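Local atomic coordinates of formylmethanofuran--tetrahydromethanopterin formyltransferase (Methanosarcina barkeri, PDB entry 1M5S), a protein that catalyses the reversible transfer of a formyl group from formylmethanofuran to tetrahydromethanopterin, a step of methanogenesis from carbon dioxide. Residues W32-A37 / A54-L59; M174-A179 / V241-E246. One frame throughout, in Å; residues are numbered along the deposited sequence.

Interaction 1: W32-A37 / A54-L59; sequences WALVAA and AGIERL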
ATOM      1  N   TRP A  32      10.527  -1.013  -3.632  1.00 13.72           N
ATOM      2  CA  TRP A  32      11.640  -0.045  -3.787  1.00 14.80           C
ATOM      3  C   TRP A  32      11.718   0.471  -5.225  1.00 16.06           C
ATOM      4  O   TRP A  32      12.235   1.567  -5.489  1.00 15.75           O
ATOM      5  CB  TRP A  32      12.960  -0.681  -3.364  1.00 16.34           C
ATOM      6  CG  TRP A  32      13.035  -0.791  -1.848  1.00 14.31           C
ATOM      7  CD1 TRP A  32      13.128  -1.911  -1.125  1.00 25.09           C
ATOM      8  CD2 TRP A  32      13.009   0.313  -0.958  1.00 18.99           C
ATOM      9  NE1 TRP A  32      13.107  -1.520   0.251  1.00 17.88           N
ATOM     10  CE2 TRP A  32      13.016  -0.212   0.327  1.00 15.03           C
ATOM     11  CE3 TRP A  32      12.951   1.702  -1.125  1.00 20.10           C
ATOM     12  CZ2 TRP A  32      12.921   0.577   1.478  1.00 15.83           C
ATOM     13  CZ3 TRP A  32      12.880   2.492   0.042  1.00 17.82           C
ATOM     14  CH2 TRP A  32      12.860   1.954   1.282  1.00 20.00           C
ATOM     15  N   ALA A  33      11.270  -0.345  -6.170  1.00 17.23           N
ATOM     16  CA  ALA A  33      11.203   0.084  -7.559  1.00 16.54           C
ATOM     17  C   ALA A  33      10.081   1.123  -7.719  1.00 17.30           C
ATOM     18  O   ALA A  33      10.257   2.123  -8.413  1.00 18.60           O
ATOM     19  CB  ALA A  33      10.963  -1.121  -8.473  1.00 17.00           C
ATOM     20  N   LEU A  34       8.984   0.948  -6.979  1.00 15.04           N
ATOM     21  CA  LEU A  34       7.864   1.884  -7.040  1.00 16.42           C
ATOM     22  C   LEU A  34       8.160   3.206  -6.346  1.00 22.70           C
ATOM     23  O   LEU A  34       7.744   4.258  -6.821  1.00 21.48           O
ATOM     24  CB  LEU A  34       6.596   1.271  -6.441  1.00 21.06           C
ATOM     25  CG  LEU A  34       5.327   2.136  -6.515  1.00 23.45           C
ATOM     26  CD1 LEU A  34       4.945   2.398  -7.974  1.00 27.33           C
ATOM     27  CD2 LEU A  34       4.183   1.435  -5.789  1.00 21.35           C
ATOM     28  N   VAL A  35       8.875   3.157  -5.227  1.00 15.02           N
ATOM     29  CA  VAL A  35       9.336   4.373  -4.562  1.00 16.41           C
ATOM     30  C   VAL A  35      10.158   5.271  -5.499  1.00 18.14           C
ATOM     31  O   VAL A  35       9.862   6.460  -5.638  1.00 19.32           O
ATOM     32  CB  VAL A  35      10.177   4.030  -3.304  1.00 23.92           C
ATOM     33  CG1 VAL A  35      10.898   5.270  -2.786  1.00 26.11           C
ATOM     34  CG2 VAL A  35       9.278   3.471  -2.226  1.00 19.92           C
ATOM     35  N   ALA A  36      11.123   4.672  -6.201  1.00 15.28           N
ATOM     36  CA  ALA A  36      12.003   5.391  -7.132  1.00 19.35           C
ATOM     37  C   ALA A  36      11.248   5.932  -8.346  1.00 20.46           C
ATOM     38  O   ALA A  36      11.391   7.098  -8.704  1.00 19.18           O
ATOM     39  CB  ALA A  36      13.125   4.473  -7.595  1.00 16.32           C
ATOM     40  N   ALA A  37      10.436   5.076  -8.957  1.00 18.16           N
ATOM     41  CA  ALA A  37       9.650   5.440 -10.129  1.00 21.41           C
ATOM     42  C   ALA A  37       8.683   6.567  -9.831  1.00 19.83           C
ATOM     43  O   ALA A  37       8.429   7.410 -10.677  1.00 22.84           O
ATOM     44  CB  ALA A  37       8.889   4.231 -10.639  1.00 21.92           C
ATOM     45  N   ALA A  54       5.153  12.952 -16.950  1.00 27.98           N
ATOM     46  CA  ALA A  54       5.761  11.677 -16.611  1.00 24.01           C
ATOM     47  C   ALA A  54       4.812  10.781 -15.824  1.00 18.71           C
ATOM     48  O   ALA A  54       3.841  11.242 -15.221  1.00 22.31           O
ATOM     49  CB  ALA A  54       7.045  11.915 -15.822  1.00 20.86           C
ATOM     50  N   GLY A  55       5.104   9.489 -15.832  1.00 22.41           N
ATOM     51  CA  GLY A  55       4.302   8.566 -15.059  1.00 21.47           C
ATOM     52  C   GLY A  55       4.745   7.132 -15.225  1.00 21.40           C
ATOM     53  O   GLY A  55       5.602   6.803 -16.058  1.00 17.39           O
ATOM     54  N   ILE A  56       4.131   6.265 -14.433  1.00 13.57           N
ATOM     55  CA  ILE A  56       4.434   4.850 -14.486  1.00 17.55           C
ATOM     56  C   ILE A  56       3.613   4.207 -15.599  1.00 12.03           C
ATOM     57  O   ILE A  56       2.416   4.441 -15.720  1.00 18.64           O
ATOM     58  CB  ILE A  56       4.134   4.190 -13.125  1.00 16.83           C
ATOM     59  CG1 ILE A  56       5.168   4.657 -12.097  1.00 16.72           C
ATOM     60  CG2 ILE A  56       4.140   2.660 -13.254  1.00 20.80           C
ATOM     61  CD1 ILE A  56       4.728   4.469 -10.685  1.00 25.43           C
ATOM     62  N   GLU A  57       4.300   3.469 -16.462  1.00 21.31           N
ATOM     63  CA  GLU A  57       3.678   2.810 -17.606  1.00 21.23           C
ATOM     64  C   GLU A  57       3.105   1.471 -17.155  1.00 20.05           C
ATOM     65  O   GLU A  57       1.941   1.154 -17.406  1.00 21.57           O
ATOM     66  CB  GLU A  57       4.733   2.609 -18.707  1.00 21.28           C
ATOM     67  CG  GLU A  57       4.241   1.871 -19.941  1.00 22.25           C
ATOM     68  CD  GLU A  57       5.352   1.501 -20.886  1.00 21.35           C
ATOM     69  OE1 GLU A  57       6.211   2.361 -21.157  1.00 20.82           O
ATOM     70  OE2 GLU A  57       5.375   0.340 -21.344  1.00 23.97           O
ATOM     71  N   ARG A  58       3.944   0.691 -16.493  1.00 18.64           N
ATOM     72  CA  ARG A  58       3.569  -0.628 -15.970  1.00 21.59           C
ATOM     73  C   ARG A  58       4.741  -1.252 -15.212  1.00 22.56           C
ATOM     74  O   ARG A  58       5.903  -0.861 -15.398  1.00 14.24           O
ATOM     75  CB  ARG A  58       3.184  -1.558 -17.124  1.00 23.16           C
ATOM     76  CG  ARG A  58       4.359  -1.884 -18.048  1.00 29.16           C
ATOM     77  CD  ARG A  58       4.378  -3.346 -18.501  1.00 35.58           C
ATOM     78  NE  ARG A  58       5.370  -3.613 -19.554  1.00 38.93           N
ATOM     79  CZ  ARG A  58       6.210  -4.657 -19.545  1.00 30.19           C
ATOM     80  NH1 ARG A  58       6.193  -5.547 -18.543  1.00 26.94           N
ATOM     81  NH2 ARG A  58       7.113  -4.901 -20.504  1.00 32.25           N
ATOM     82  N   LEU A  59       4.412  -2.145 -14.289  1.00 20.09           N
ATOM     83  CA  LEU A  59       5.407  -2.889 -13.532  1.00 25.48           C
ATOM     84  C   LEU A  59       6.149  -3.864 -14.433  1.00 28.31           C
ATOM     85  O   LEU A  59       5.563  -4.431 -15.350  1.00 24.44           O
ATOM     86  CB  LEU A  59       4.713  -3.653 -12.403  1.00 24.96           C
ATOM     87  CG  LEU A  59       4.433  -2.967 -11.066  1.00 32.52           C
ATOM     88  CD1 LEU A  59       4.216  -1.488 -11.244  1.00 24.18           C
ATOM     89  CD2 LEU A  59       3.218  -3.621 -10.433  1.00 36.45           C
TER
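A37 and I56 bring the helix 32-37 and the strand 54-59 together, their CA atoms 6.8 Å apart; toward the end of the strand segment the CA atoms of L34 and L59 stand 8.4 Å from each other. This is helix-on-strand packing within an alpha/beta sandwich, made here by one turn of helix 30-41 and an aliphatic residue of strand 53-60. The contact is wholly apolar, and the side chain of I56 is its centre. It points from the strand toward the helix, with CG1 beside the backbone N (chi1 -70°) and CD1 carried onward by an extended second torsion, which brings CD1 up to both L34 and A37. A37, one turn after L34, also points its methyl toward the strand; its CB lies 4.0 Å from I56 CG1. L34 meets the isoleucine only with its end: CG is anti to its own backbone N, and the branch CD1 bends over toward the strand. The two side chains cross at about a right angle. V72 of the adjoining strand 71-78 touches both A37 and I56, while T38 of the helix also packs against I56. The tightest point is methyl against methyl, L34 CD1 to I56 CD1 at 3.4 Å, shorter than two methyls normally approach.

Interaction 2: M174-A179 / V241-E246; sequences MTALTA and VNAVYE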
ATOM      1  N   MET A 174     -17.814  10.342  -5.823  1.00 15.50           N
ATOM      2  CA  MET A 174     -17.115   9.085  -5.553  1.00 17.59           C
ATOM      3  C   MET A 174     -17.417   7.996  -6.575  1.00 14.68           C
ATOM      4  O   MET A 174     -16.578   7.141  -6.825  1.00 17.68           O
ATOM      5  CB  MET A 174     -17.422   8.589  -4.140  1.00 22.97           C
ATOM      6  CG  MET A 174     -16.876   9.497  -3.039  1.00 20.36           C
ATOM      7  SD  MET A 174     -15.240  10.230  -3.394  1.00 22.86           S
ATOM      8  CE  MET A 174     -14.204   8.767  -3.579  1.00 40.04           C
ATOM      9  N   THR A 175     -18.570   8.090  -7.235  1.00 16.72           N
ATOM     10  CA  THR A 175     -18.879   7.208  -8.360  1.00 16.82           C
ATOM     11  C   THR A 175     -17.926   7.451  -9.524  1.00 16.68           C
ATOM     12  O   THR A 175     -17.334   6.510 -10.067  1.00 15.52           O
ATOM     13  CB  THR A 175     -20.318   7.420  -8.871  1.00 15.76           C
ATOM     14  OG1 THR A 175     -21.249   6.949  -7.892  1.00 16.95           O
ATOM     15  CG2 THR A 175     -20.542   6.669 -10.175  1.00 14.68           C
ATOM     16  N   ALA A 176     -17.788   8.721  -9.903  1.00 14.85           N
ATOM     17  CA  ALA A 176     -16.925   9.092 -11.017  1.00 19.10           C
ATOM     18  C   ALA A 176     -15.457   8.815 -10.679  1.00 13.18           C
ATOM     19  O   ALA A 176     -14.713   8.300 -11.515  1.00 16.14           O
ATOM     20  CB  ALA A 176     -17.129  10.566 -11.375  1.00 17.52           C
ATOM     21  N   LEU A 177     -15.062   9.092  -9.437  1.00 14.38           N
ATOM     22  CA  LEU A 177     -13.681   8.865  -9.020  1.00 14.02           C
ATOM     23  C   LEU A 177     -13.321   7.380  -8.999  1.00 16.06           C
ATOM     24  O   LEU A 177     -12.226   6.999  -9.402  1.00 14.24           O
ATOM     25  CB  LEU A 177     -13.425   9.475  -7.640  1.00 14.49           C
ATOM     26  CG  LEU A 177     -11.980   9.376  -7.126  1.00 17.19           C
ATOM     27  CD1 LEU A 177     -10.995   9.806  -8.219  1.00 19.27           C
ATOM     28  CD2 LEU A 177     -11.823  10.240  -5.891  1.00 17.17           C
ATOM     29  N   THR A 178     -14.234   6.549  -8.499  1.00 19.14           N
ATOM     30  CA  THR A 178     -13.993   5.109  -8.418  1.00 14.61           C
ATOM     31  C   THR A 178     -13.867   4.521  -9.819  1.00 13.41           C
ATOM     32  O   THR A 178     -13.007   3.674 -10.073  1.00 14.90           O
ATOM     33  CB  THR A 178     -15.130   4.402  -7.663  1.00 19.26           C
ATOM     34  OG1 THR A 178     -15.205   4.937  -6.336  1.00 17.57           O
ATOM     35  CG2 THR A 178     -14.882   2.900  -7.586  1.00 18.96           C
ATOM     36  N   ALA A 179     -14.666   5.058 -10.739  1.00 17.42           N
ATOM     37  CA  ALA A 179     -14.604   4.675 -12.142  1.00 15.39           C
ATOM     38  C   ALA A 179     -13.251   5.058 -12.751  1.00 17.12           C
ATOM     39  O   ALA A 179     -12.608   4.234 -13.404  1.00 16.87           O
ATOM     40  CB  ALA A 179     -15.754   5.333 -12.910  1.00 12.74           C
ATOM     41  N   VAL A 241     -25.980  14.331 -13.123  1.00 26.87           N
ATOM     42  CA  VAL A 241     -24.531  14.222 -12.945  1.00 22.12           C
ATOM     43  C   VAL A 241     -24.020  15.267 -11.953  1.00 26.26           C
ATOM     44  O   VAL A 241     -24.317  16.456 -12.093  1.00 28.22           O
ATOM     45  CB  VAL A 241     -23.787  14.404 -14.282  1.00 22.05           C
ATOM     46  CG1 VAL A 241     -22.295  14.596 -14.040  1.00 19.20           C
ATOM     47  CG2 VAL A 241     -24.031  13.208 -15.177  1.00 18.99           C
ATOM     48  N   ASN A 242     -23.219  14.830 -10.980  1.00 20.76           N
ATOM     49  CA  ASN A 242     -22.647  15.752 -10.000  1.00 24.44           C
ATOM     50  C   ASN A 242     -21.131  15.859 -10.030  1.00 19.21           C
ATOM     51  O   ASN A 242     -20.560  16.683  -9.318  1.00 25.74           O
ATOM     52  CB  ASN A 242     -23.095  15.378  -8.590  1.00 28.86           C
ATOM     53  CG  ASN A 242     -24.489  15.845  -8.293  1.00 44.53           C
ATOM     54  OD1 ASN A 242     -24.691  16.972  -7.851  1.00 53.75           O
ATOM     55  ND2 ASN A 242     -25.472  15.012  -8.612  1.00 54.90           N
ATOM     56  N   ALA A 243     -20.483  15.072 -10.885  1.00 24.64           N
ATOM     57  CA  ALA A 243     -19.028  15.092 -10.965  1.00 19.67           C
ATOM     58  C   ALA A 243     -18.516  14.498 -12.267  1.00 21.24           C
ATOM     59  O   ALA A 243     -19.099  13.555 -12.811  1.00 19.17           O
ATOM     60  CB  ALA A 243     -18.425  14.345  -9.772  1.00 15.88           C
ATOM     61  N   VAL A 244     -17.433  15.079 -12.776  1.00 17.86           N
ATOM     62  CA  VAL A 244     -16.754  14.554 -13.947  1.00 19.19           C
ATOM     63  C   VAL A 244     -15.271  14.426 -13.630  1.00 14.59           C
ATOM     64  O   VAL A 244     -14.685  15.300 -12.985  1.00 24.27           O
ATOM     65  CB  VAL A 244     -16.910  15.494 -15.168  1.00 20.95           C
ATOM     66  CG1 VAL A 244     -16.305  14.846 -16.409  1.00 20.38           C
ATOM     67  CG2 VAL A 244     -18.378  15.827 -15.398  1.00 23.71           C
ATOM     68  N   TYR A 245     -14.687  13.298 -14.022  1.00 19.75           N
ATOM     69  CA  TYR A 245     -13.237  13.135 -13.991  1.00 18.64           C
ATOM     70  C   TYR A 245     -12.756  12.788 -15.390  1.00 16.22           C
ATOM     71  O   TYR A 245     -13.477  12.153 -16.167  1.00 21.17           O
ATOM     72  CB  TYR A 245     -12.819  12.027 -13.007  1.00 19.01           C
ATOM     73  CG  TYR A 245     -12.886  12.447 -11.557  1.00 24.27           C
ATOM     74  CD1 TYR A 245     -11.907  13.274 -11.001  1.00 22.98           C
ATOM     75  CD2 TYR A 245     -13.956  12.064 -10.753  1.00 23.00           C
ATOM     76  CE1 TYR A 245     -11.999  13.709  -9.683  1.00 18.16           C
ATOM     77  CE2 TYR A 245     -14.060  12.498  -9.445  1.00 25.68           C
ATOM     78  CZ  TYR A 245     -13.082  13.321  -8.918  1.00 21.12           C
ATOM     79  OH  TYR A 245     -13.226  13.788  -7.641  1.00 20.87           O
ATOM     80  N   GLU A 246     -11.546  13.233 -15.712  1.00 18.06           N
ATOM     81  CA  GLU A 246     -10.923  12.925 -16.986  1.00 21.22           C
ATOM     82  C   GLU A 246      -9.654  12.110 -16.753  1.00 20.90           C
ATOM     83  O   GLU A 246      -8.978  12.275 -15.737  1.00 24.42           O
ATOM     84  CB  GLU A 246     -10.592  14.221 -17.725  1.00 25.59           C
ATOM     85  CG  GLU A 246      -9.732  14.028 -18.961  1.00 33.01           C
ATOM     86  CD  GLU A 246      -9.299  15.339 -19.601  1.00 34.63           C
ATOM     87  OE1 GLU A 246      -9.437  16.408 -18.961  1.00 26.22           O
ATOM     88  OE2 GLU A 246      -8.813  15.286 -20.754  1.00 27.92           O
TER
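The ring of Y245 receives L177 over one face and A176 at its edge. L177 CD1 sits almost centrally above the ring, 4.2 Å from the centroid and 11° off the normal, a CH-pi contact; with CG anti to the backbone N (chi1 -176°), the branch swings out so that CD1 comes over the ring. Closer to the helix backbone, L177 CB approaches Y245 CE2 at 3.6 Å. The A176 methyl lies in the ring plane, with CB 3.6 Å from Y245 CD2, and the same methyl reaches A243 CB at 4.3 Å, so one small side chain is set against two residues of the strand. Helix 174-179 and strand 243-246 run nearly parallel, their axes 17° apart in direction and 7.4 Å at closest approach. The phenol oxygen is hydrogen-bonded to E146 of the second subunit, whose T101 packs against the same side chain. Replacing Y245 by an alanine is likely to leave L177 CD1 with no ring beneath it and E146 of that subunit without its hydroxyl partner. Within the helix, T178 OG1 lies 2.6 Å from M174 O, which T178 N grips from the opposite face of the carbonyl plane. Upstream, N242 and A243 both pair with G170, forming a classic beta bulge, and the whole is a buried helix-on-strand layer of an alpha/beta sandwich, lying against a subunit interface of the homotetramer.

Overall arrangement
Both contacts set a helix against a strand, but they share no element: interaction 1 joins helix 30-41 to strand 53-60, within residues 1-144, and interaction 2 joins helix 173-187 to strand 243-251, within 147-296. Their centres are 25 Å apart and their nearest atoms about 13 Å, so they do not touch directly. Interaction 1 is partly buried, with an exposed leucine among its touching residues, and consists of aliphatic groups alone. Interaction 2 is fully buried, includes an aromatic ring, and has a polar end that is answered across the subunit boundary. The tetramer brings the two regions close: W32, on the helix of interaction 1, packs against L177 of the second subunit, the counterpart of a contact residue of interaction 2.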